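Local coordinates for dipeptide Epimerase (Enterococcus faecalis, PDB 3KUM), which belongs to the enolase superfamily as a mandelate racemase/muconate lactonizing enzyme relative and, in this crystal, holds a peptide-linked arginine and tyrosine and a magnesium ion in its barrel, at residues 132-137 against 318-323; 157-162 against 185-190. All blocks are in the same frame, centred on the assembly; numbering follows the deposited sequence.

Interaction 1 joins strand 128-135 to the loop that follows strand 314-317, so it closes a TIM-type barrel between its first and last parallel strands. Interaction 2, nested inside the loop closed by interaction 1, pairs strands 157-161 and 185-189. Their centres lie about 10 Å apart, and both reach the same sheet, where strands 128-135 and 157-161 are neighbours. A salt bridge between Asp132 and Arg187 ties the two together. Residues distant in sequence thus meet at one ligand pocket. Both contacts touch the arginine residue of the ligand: interaction 1 holds its amino end, while interaction 2 meets its carbonyl and coordinates the magnesium ion.

Interaction 1 (132-137 against 318-323); sequences DITLGI and DLDATF. With ARG (arginine), chain I.
The seam of the enolase-superfamily barrel, where the first strand meets the loop leaving the last parallel strand, is closed here by Thr134 and Asp320. Asp320 OD2 accepts two bonds from one residue, the backbone N of Thr134 at 2.8 Å and its OG1 at 2.9 Å. The amide arrives on the anti side of the carboxylate and the hydroxyl on the syn side, both from the same face and each about 30° out of its plane. That double grip restrains the rotation of the carboxylate. Thr134 can make it because OG1 sits beside its own backbone N (chi1 -53°), which presents hydroxyl and amide together to a single oxygen.

The seam also builds part of the ligand pocket. The amino N of the arginine residue of the ligand donates to Asp318 OD2 at 2.8 Å and to Asp320 OD1 at 3.2 Å, with a weaker bond to Thr134 OG1. Two acidic side chains thus gather round this nitrogen, an environment that would favour a positively charged amino group. Asp318 OD2 also meets Lys159 in a salt bridge.

Behind the amino site, Asp132 OD1 and Asp318 OD1 approach to 2.7 Å with their carboxylate planes 60° apart. The other oxygen of Asp132, OD2, is paired with Arg187, two strands along the sheet, which would offset some of the negative charge.

Next to these acids the contact becomes apolar. Ile133, with CG1 anti to the backbone N, extends CD1 obliquely to Phe323 CD2 at 3.8 Å, while the carbonyl O of Asp132 lies at the edge of the same ring, near its plane and 4.2 Å from CE2.

Interaction 2 (157-162 against 185-190); sequences TLKIKV and KLRLDA. With MG (magnesium ion), chain K; TYR (tyrosine), chain J; ARG (arginine), chain I.
Lys159 and Asp189 come together on the pocket side of two adjacent parallel strands, 157-161 and 185-189, the strands of a beta-alpha-beta unit whose connection is helix 166-180. Lys159 can be followed outward. Its CB lies 3.9 Å from Arg187 CG, the two side chains crossing at about a right angle; CG still skirts that same atom; CE, farther along the extended chain, passes 3.1 Å from Asp189 OD2. At the tip, NZ donates to the carboxylate O of the tyrosine residue of the ligand at 2.8 Å, and it also forms a salt bridge with Glu215.

Lys161 takes a different path. A bend at chi2 (-74°) brings its chain alongside Asp189, and NZ bonds to OD2 at 2.7 Å from above the carboxylate plane. A weak bond from NZ reaches the carbonyl O of the arginine residue of the ligand, and Asn191 accepts another. Asp189 OD2 meanwhile binds the magnesium ion at 2.3 Å; Glu215 and Asp240 also bind this ion, as do the tyrosine OXT and a water that donates to Asp189 OD1.

Farther down the strands, Thr157 CG2 sits 3.5 Å above the centre of one face of the Arg187 guanidinium, whose NE forms a salt bridge with Glu212. The other side of the sheet is apolar: Ile160 and Leu188 lie side by side, and Ile160 CD1 touches Leu186 CD2, beneath helix 166-180. Five backbone bonds, alternating between the strands, fix their register.

One Asp189 oxygen therefore serves the magnesium ion and Lys161 NZ together, so the strand pairing that sets Lys161 beside Asp189 also places the metal and the ligand's carboxylate, whose OXT binds the same ion.

Interaction 1 (132-137 against 318-323)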
ATOM      1  N   ASP A 132       2.568  18.352  16.327  1.00 36.05           N
ATOM      2  CA  ASP A 132       3.411  18.912  17.368  1.00 39.54           C
ATOM      3  C   ASP A 132       3.956  20.186  16.730  1.00 40.36           C
ATOM      4  O   ASP A 132       3.479  20.618  15.681  1.00 40.40           O
ATOM      5  CB  ASP A 132       4.579  17.968  17.708  1.00 38.99           C
ATOM      6  CG  ASP A 132       5.502  17.690  16.509  1.00 39.81           C
ATOM      7  OD1 ASP A 132       5.613  18.554  15.612  1.00 39.67           O
ATOM      8  OD2 ASP A 132       6.139  16.611  16.476  1.00 35.80           O
ATOM      9  N   ILE A 133       4.934  20.798  17.378  1.00 43.06           N
ATOM     10  CA  ILE A 133       5.587  21.978  16.835  1.00 43.12           C
ATOM     11  C   ILE A 133       7.021  21.786  17.281  1.00 45.33           C
ATOM     12  O   ILE A 133       7.277  21.380  18.419  1.00 45.21           O
ATOM     13  CB  ILE A 133       4.998  23.303  17.381  1.00 44.01           C
ATOM     14  CG1 ILE A 133       5.616  24.480  16.615  1.00 43.58           C
ATOM     15  CG2 ILE A 133       5.272  23.440  18.875  1.00 42.84           C
ATOM     16  CD1 ILE A 133       4.890  25.803  16.794  1.00 42.36           C
ATOM     17  N   THR A 134       7.955  22.039  16.374  1.00 45.75           N
ATOM     18  CA  THR A 134       9.366  21.852  16.667  1.00 46.37           C
ATOM     19  C   THR A 134      10.023  23.088  17.281  1.00 46.43           C
ATOM     20  O   THR A 134       9.547  24.215  17.112  1.00 44.41           O
ATOM     21  CB  THR A 134      10.144  21.452  15.380  1.00 46.50           C
ATOM     22  OG1 THR A 134       9.506  20.326  14.765  1.00 48.25           O
ATOM     23  CG2 THR A 134      11.577  21.071  15.709  1.00 47.17           C
ATOM     24  N   LEU A 135      11.101  22.848  18.022  1.00 45.38           N
ATOM     25  CA  LEU A 135      11.884  23.906  18.647  1.00 46.40           C
ATOM     26  C   LEU A 135      13.315  23.670  18.184  1.00 45.42           C
ATOM     27  O   LEU A 135      13.913  22.636  18.484  1.00 44.68           O
ATOM     28  CB  LEU A 135      11.798  23.825  20.179  1.00 47.45           C
ATOM     29  CG  LEU A 135      10.440  24.104  20.830  1.00 47.22           C
ATOM     30  CD1 LEU A 135      10.561  23.965  22.337  1.00 49.56           C
ATOM     31  CD2 LEU A 135       9.963  25.498  20.470  1.00 47.70           C
ATOM     32  N   GLY A 136      13.851  24.624  17.431  1.00 47.22           N
ATOM     33  CA  GLY A 136      15.206  24.497  16.922  1.00 48.10           C
ATOM     34  C   GLY A 136      16.260  24.640  17.997  1.00 49.25           C
ATOM     35  O   GLY A 136      16.041  25.313  19.005  1.00 49.57           O
ATOM     36  N   ILE A 137      17.409  24.011  17.772  1.00 49.32           N
ATOM     37  CA  ILE A 137      18.513  24.045  18.718  1.00 50.72           C
ATOM     38  C   ILE A 137      18.799  25.470  19.173  1.00 53.11           C
ATOM     39  O   ILE A 137      18.748  26.408  18.375  1.00 52.54           O
ATOM     40  CB  ILE A 137      19.792  23.424  18.100  1.00 49.45           C
ATOM     41  CG1 ILE A 137      19.519  21.962  17.725  1.00 48.00           C
ATOM     42  CG2 ILE A 137      20.956  23.521  19.085  1.00 48.94           C
ATOM     43  CD1 ILE A 137      20.686  21.254  17.054  1.00 44.13           C
ATOM     44  N   ASP A 318       4.201  15.718  12.529  1.00 35.88           N
ATOM     45  CA  ASP A 318       5.144  16.817  12.716  1.00 34.54           C
ATOM     46  C   ASP A 318       5.042  17.658  11.443  1.00 33.96           C
ATOM     47  O   ASP A 318       5.946  17.665  10.609  1.00 33.82           O
ATOM     48  CB  ASP A 318       6.566  16.269  12.899  1.00 33.21           C
ATOM     49  CG  ASP A 318       7.611  17.370  13.003  1.00 33.24           C
ATOM     50  OD1 ASP A 318       7.284  18.449  13.538  1.00 32.36           O
ATOM     51  OD2 ASP A 318       8.762  17.151  12.565  1.00 34.26           O
ATOM     52  N   LEU A 319       3.914  18.348  11.306  1.00 32.89           N
ATOM     53  CA  LEU A 319       3.628  19.183  10.143  1.00 33.67           C
ATOM     54  C   LEU A 319       3.514  20.639  10.578  1.00 33.23           C
ATOM     55  O   LEU A 319       2.423  21.210  10.610  1.00 31.32           O
ATOM     56  CB  LEU A 319       2.317  18.716   9.493  1.00 32.53           C
ATOM     57  CG  LEU A 319       2.293  17.234   9.107  1.00 32.52           C
ATOM     58  CD1 LEU A 319       0.938  16.856   8.522  1.00 29.68           C
ATOM     59  CD2 LEU A 319       3.407  16.960   8.112  1.00 31.98           C
ATOM     60  N   ASP A 320       4.661  21.234  10.884  1.00 36.22           N
ATOM     61  CA  ASP A 320       4.735  22.609  11.372  1.00 39.89           C
ATOM     62  C   ASP A 320       5.476  23.579  10.450  1.00 41.43           C
ATOM     63  O   ASP A 320       5.844  24.678  10.872  1.00 40.99           O
ATOM     64  CB  ASP A 320       5.429  22.605  12.732  1.00 40.81           C
ATOM     65  CG  ASP A 320       6.826  22.026  12.660  1.00 42.42           C
ATOM     66  OD1 ASP A 320       7.137  21.329  11.667  1.00 39.93           O
ATOM     67  OD2 ASP A 320       7.613  22.252  13.603  1.00 45.25           O
ATOM     68  N   ALA A 321       5.696  23.182   9.202  1.00 41.34           N
ATOM     69  CA  ALA A 321       6.407  24.041   8.263  1.00 41.00           C
ATOM     70  C   ALA A 321       5.697  25.377   8.003  1.00 41.44           C
ATOM     71  O   ALA A 321       6.343  26.424   7.922  1.00 41.62           O
ATOM     72  CB  ALA A 321       6.633  23.296   6.944  1.00 40.70           C
ATOM     73  N   THR A 322       4.373  25.359   7.887  1.00 39.86           N
ATOM     74  CA  THR A 322       3.651  26.601   7.614  1.00 40.75           C
ATOM     75  C   THR A 322       3.648  27.620   8.759  1.00 40.73           C
ATOM     76  O   THR A 322       3.404  28.807   8.525  1.00 39.08           O
ATOM     77  CB  THR A 322       2.183  26.340   7.235  1.00 40.30           C
ATOM     78  OG1 THR A 322       1.455  25.950   8.404  1.00 42.93           O
ATOM     79  CG2 THR A 322       2.086  25.244   6.180  1.00 39.53           C
ATOM     80  N   PHE A 323       3.911  27.166   9.984  1.00 40.21           N
ATOM     81  CA  PHE A 323       3.908  28.054  11.148  1.00 40.96           C
ATOM     82  C   PHE A 323       5.031  29.084  11.113  1.00 41.82           C
ATOM     83  O   PHE A 323       4.923  30.146  11.733  1.00 42.34           O
ATOM     84  CB  PHE A 323       4.030  27.258  12.455  1.00 39.88           C
ATOM     85  CG  PHE A 323       3.018  26.158  12.605  1.00 40.79           C
ATOM     86  CD1 PHE A 323       1.785  26.224  11.962  1.00 41.05           C
ATOM     87  CD2 PHE A 323       3.291  25.061  13.422  1.00 42.46           C
ATOM     88  CE1 PHE A 323       0.838  25.216  12.125  1.00 42.98           C
ATOM     89  CE2 PHE A 323       2.348  24.044  13.593  1.00 42.81           C
ATOM     90  CZ  PHE A 323       1.119  24.124  12.942  1.00 42.09           C
TER
HETATM   91  N   ARG I 355       9.878  19.679  11.905  1.00 46.95           N
HETATM   92  CA  ARG I 355      10.683  19.784  10.645  1.00 47.08           C
HETATM   93  C   ARG I 355      11.951  18.949  10.765  1.00 46.26           C
HETATM   94  O   ARG I 355      12.496  18.781  11.861  1.00 45.12           O
HETATM   95  CB  ARG I 355      11.077  21.240  10.388  1.00 48.72           C
HETATM   96  CG  ARG I 355       9.962  22.230  10.584  1.00 49.37           C
HETATM   97  CD  ARG I 355      10.541  23.605  10.812  1.00 52.32           C
HETATM   98  NE  ARG I 355       9.582  24.501  11.444  1.00 55.98           N
HETATM   99  CZ  ARG I 355       9.913  25.645  12.031  1.00 56.83           C
HETATM  100  NH1 ARG I 355      11.183  26.029  12.067  1.00 56.06           N
HETATM  101  NH2 ARG I 355       8.976  26.406  12.579  1.00 59.03           N

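Interaction 2 (157-162 against 185-190)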
ATOM      1  N   THR A 157       2.304  18.672  22.357  1.00 41.86           N
ATOM      2  CA  THR A 157       3.513  17.917  22.030  1.00 40.81           C
ATOM      3  C   THR A 157       4.575  18.831  21.426  1.00 41.28           C
ATOM      4  O   THR A 157       4.286  19.636  20.545  1.00 43.26           O
ATOM      5  CB  THR A 157       3.218  16.782  21.024  1.00 37.57           C
ATOM      6  OG1 THR A 157       2.192  15.932  21.547  1.00 38.30           O
ATOM      7  CG2 THR A 157       4.476  15.956  20.765  1.00 35.58           C
ATOM      8  N   LEU A 158       5.807  18.694  21.898  1.00 41.23           N
ATOM      9  CA  LEU A 158       6.889  19.520  21.395  1.00 42.56           C
ATOM     10  C   LEU A 158       8.032  18.658  20.878  1.00 42.17           C
ATOM     11  O   LEU A 158       8.444  17.703  21.532  1.00 41.59           O
ATOM     12  CB  LEU A 158       7.408  20.441  22.502  1.00 43.35           C
ATOM     13  CG  LEU A 158       6.381  21.270  23.276  1.00 45.50           C
ATOM     14  CD1 LEU A 158       7.111  22.172  24.266  1.00 45.65           C
ATOM     15  CD2 LEU A 158       5.545  22.100  22.321  1.00 44.98           C
ATOM     16  N   LYS A 159       8.527  18.990  19.691  1.00 42.33           N
ATOM     17  CA  LYS A 159       9.649  18.263  19.114  1.00 43.53           C
ATOM     18  C   LYS A 159      10.880  19.098  19.456  1.00 44.04           C
ATOM     19  O   LYS A 159      10.933  20.284  19.139  1.00 43.76           O
ATOM     20  CB  LYS A 159       9.490  18.132  17.593  1.00 43.00           C
ATOM     21  CG  LYS A 159      10.622  17.356  16.928  1.00 42.99           C
ATOM     22  CD  LYS A 159      10.295  16.967  15.487  1.00 43.94           C
ATOM     23  CE  LYS A 159      11.433  16.161  14.878  1.00 43.77           C
ATOM     24  NZ  LYS A 159      11.120  15.644  13.518  1.00 42.97           N
ATOM     25  N   ILE A 160      11.858  18.475  20.106  1.00 44.77           N
ATOM     26  CA  ILE A 160      13.068  19.170  20.532  1.00 44.71           C
ATOM     27  C   ILE A 160      14.337  18.718  19.829  1.00 43.49           C
ATOM     28  O   ILE A 160      14.712  17.551  19.893  1.00 42.87           O
ATOM     29  CB  ILE A 160      13.281  19.002  22.057  1.00 46.66           C
ATOM     30  CG1 ILE A 160      12.051  19.521  22.807  1.00 47.06           C
ATOM     31  CG2 ILE A 160      14.547  19.742  22.497  1.00 44.37           C
ATOM     32  CD1 ILE A 160      12.049  19.181  24.288  1.00 51.16           C
ATOM     33  N   LYS A 161      15.009  19.658  19.174  1.00 43.14           N
ATOM     34  CA  LYS A 161      16.250  19.354  18.476  1.00 44.02           C
ATOM     35  C   LYS A 161      17.439  19.414  19.434  1.00 44.33           C
ATOM     36  O   LYS A 161      17.492  20.261  20.323  1.00 43.92           O
ATOM     37  CB  LYS A 161      16.471  20.345  17.325  1.00 45.23           C
ATOM     38  CG  LYS A 161      15.463  20.232  16.180  1.00 45.46           C
ATOM     39  CD  LYS A 161      15.723  18.998  15.327  1.00 45.48           C
ATOM     40  CE  LYS A 161      14.740  18.906  14.169  1.00 47.04           C
ATOM     41  NZ  LYS A 161      14.990  17.714  13.311  1.00 47.96           N
ATOM     42  N   VAL A 162      18.385  18.501  19.244  1.00 44.24           N
ATOM     43  CA  VAL A 162      19.588  18.439  20.059  1.00 46.60           C
ATOM     44  C   VAL A 162      20.674  17.875  19.159  1.00 48.65           C
ATOM     45  O   VAL A 162      20.378  17.358  18.083  1.00 49.74           O
ATOM     46  CB  VAL A 162      19.412  17.502  21.282  1.00 46.54           C
ATOM     47  CG1 VAL A 162      18.281  18.001  22.171  1.00 45.35           C
ATOM     48  CG2 VAL A 162      19.138  16.081  20.820  1.00 46.26           C
ATOM     49  N   LYS A 185       3.847  16.268  25.950  1.00 47.04           N
ATOM     50  CA  LYS A 185       4.674  15.204  25.389  1.00 46.21           C
ATOM     51  C   LYS A 185       5.927  15.821  24.777  1.00 43.33           C
ATOM     52  O   LYS A 185       5.856  16.856  24.125  1.00 44.29           O
ATOM     53  CB  LYS A 185       3.894  14.437  24.318  1.00 48.29           C
ATOM     54  CG  LYS A 185       2.558  13.900  24.809  1.00 52.48           C
ATOM     55  CD  LYS A 185       1.803  13.145  23.715  1.00 56.72           C
ATOM     56  CE  LYS A 185       2.577  11.923  23.243  1.00 57.73           C
ATOM     57  NZ  LYS A 185       2.912  11.020  24.381  1.00 60.73           N
ATOM     58  N   LEU A 186       7.072  15.188  24.992  1.00 42.04           N
ATOM     59  CA  LEU A 186       8.322  15.702  24.452  1.00 42.51           C
ATOM     60  C   LEU A 186       9.071  14.668  23.629  1.00 41.85           C
ATOM     61  O   LEU A 186       9.522  13.652  24.156  1.00 42.58           O
ATOM     62  CB  LEU A 186       9.238  16.179  25.585  1.00 43.50           C
ATOM     63  CG  LEU A 186       8.750  17.309  26.491  1.00 42.61           C
ATOM     64  CD1 LEU A 186       9.765  17.523  27.601  1.00 43.38           C
ATOM     65  CD2 LEU A 186       8.563  18.585  25.686  1.00 43.20           C
ATOM     66  N   ARG A 187       9.199  14.926  22.333  1.00 41.47           N
ATOM     67  CA  ARG A 187       9.936  14.029  21.449  1.00 42.15           C
ATOM     68  C   ARG A 187      11.258  14.722  21.127  1.00 40.18           C
ATOM     69  O   ARG A 187      11.296  15.935  20.960  1.00 39.38           O
ATOM     70  CB  ARG A 187       9.129  13.750  20.169  1.00 40.86           C
ATOM     71  CG  ARG A 187       8.450  14.973  19.570  1.00 42.38           C
ATOM     72  CD  ARG A 187       7.428  14.606  18.480  1.00 42.66           C
ATOM     73  NE  ARG A 187       6.466  13.597  18.927  1.00 41.69           N
ATOM     74  CZ  ARG A 187       5.237  13.448  18.435  1.00 38.43           C
ATOM     75  NH1 ARG A 187       4.785  14.241  17.468  1.00 36.48           N
ATOM     76  NH2 ARG A 187       4.456  12.492  18.909  1.00 38.31           N
ATOM     77  N   LEU A 188      12.343  13.958  21.060  1.00 41.04           N
ATOM     78  CA  LEU A 188      13.644  14.546  20.767  1.00 42.60           C
ATOM     79  C   LEU A 188      14.138  14.094  19.400  1.00 41.85           C
ATOM     80  O   LEU A 188      13.806  13.002  18.941  1.00 41.92           O
ATOM     81  CB  LEU A 188      14.673  14.138  21.823  1.00 43.14           C
ATOM     82  CG  LEU A 188      14.289  14.266  23.300  1.00 45.73           C
ATOM     83  CD1 LEU A 188      15.480  13.840  24.147  1.00 46.87           C
ATOM     84  CD2 LEU A 188      13.874  15.688  23.626  1.00 43.91           C
ATOM     85  N   ASP A 189      14.944  14.940  18.772  1.00 40.43           N
ATOM     86  CA  ASP A 189      15.509  14.656  17.459  1.00 39.65           C
ATOM     87  C   ASP A 189      16.974  15.094  17.480  1.00 38.06           C
ATOM     88  O   ASP A 189      17.262  16.284  17.581  1.00 37.77           O
ATOM     89  CB  ASP A 189      14.755  15.447  16.388  1.00 40.36           C
ATOM     90  CG  ASP A 189      15.060  14.967  14.983  1.00 40.44           C
ATOM     91  OD1 ASP A 189      16.130  14.356  14.782  1.00 40.04           O
ATOM     92  OD2 ASP A 189      14.229  15.211  14.082  1.00 39.01           O
ATOM     93  N   ALA A 190      17.894  14.140  17.379  1.00 37.29           N
ATOM     94  CA  ALA A 190      19.321  14.454  17.407  1.00 39.17           C
ATOM     95  C   ALA A 190      19.983  14.485  16.029  1.00 39.01           C
ATOM     96  O   ALA A 190      21.206  14.587  15.921  1.00 39.79           O
ATOM     97  CB  ALA A 190      20.048  13.453  18.302  1.00 41.40           C
TER
HETATM   98 MG    MG K 357      14.137  13.965  12.184  1.00 36.51          MG
HETATM   99  N   TYR J 356      12.420  18.435   9.633  1.00 45.15           N
HETATM  100  CA  TYR J 356      13.631  17.624   9.601  1.00 44.18           C
HETATM  101  C   TYR J 356      13.621  16.480  10.612  1.00 43.88           C
HETATM  102  O   TYR J 356      12.525  16.106  11.088  1.00 41.00           O
HETATM  103  CB  TYR J 356      14.851  18.511   9.844  1.00 43.75           C
HETATM  104  CG  TYR J 356      15.074  19.546   8.770  1.00 43.83           C
HETATM  105  CD1 TYR J 356      15.522  20.821   9.101  1.00 43.86           C
HETATM  106  CD2 TYR J 356      14.844  19.253   7.421  1.00 44.06           C
HETATM  107  CE1 TYR J 356      15.739  21.782   8.126  1.00 42.71           C
HETATM  108  CE2 TYR J 356      15.054  20.214   6.430  1.00 42.66           C
HETATM  109  CZ  TYR J 356      15.502  21.480   6.795  1.00 43.35           C
HETATM  110  OH  TYR J 356      15.695  22.462   5.852  1.00 41.59           O
HETATM  111  OXT TYR J 356      14.726  15.960  10.895  1.00 45.53           O
HETATM  112  N   ARG I 355       9.878  19.679  11.905  1.00 46.95           N
HETATM  113  CA  ARG I 355      10.683  19.784  10.645  1.00 47.08           C
HETATM  114  C   ARG I 355      11.951  18.949  10.765  1.00 46.26           C
HETATM  115  O   ARG I 355      12.496  18.781  11.861  1.00 45.12           O
HETATM  116  CB  ARG I 355      11.077  21.240  10.388  1.00 48.72           C
HETATM  117  CG  ARG I 355       9.962  22.230  10.584  1.00 49.37           C
HETATM  118  CD  ARG I 355      10.541  23.605  10.812  1.00 52.32           C
HETATM  119  NE  ARG I 355       9.582  24.501  11.444  1.00 55.98           N
HETATM  120  CZ  ARG I 355       9.913  25.645  12.031  1.00 56.83           C
HETATM  121  NH1 ARG I 355      11.183  26.029  12.067  1.00 56.06           N
HETATM  122  NH2 ARG I 355       8.976  26.406  12.579  1.00 59.03           N
HETATM  123  O   HOH W   1      15.970  13.036  12.416  1.00 44.35           O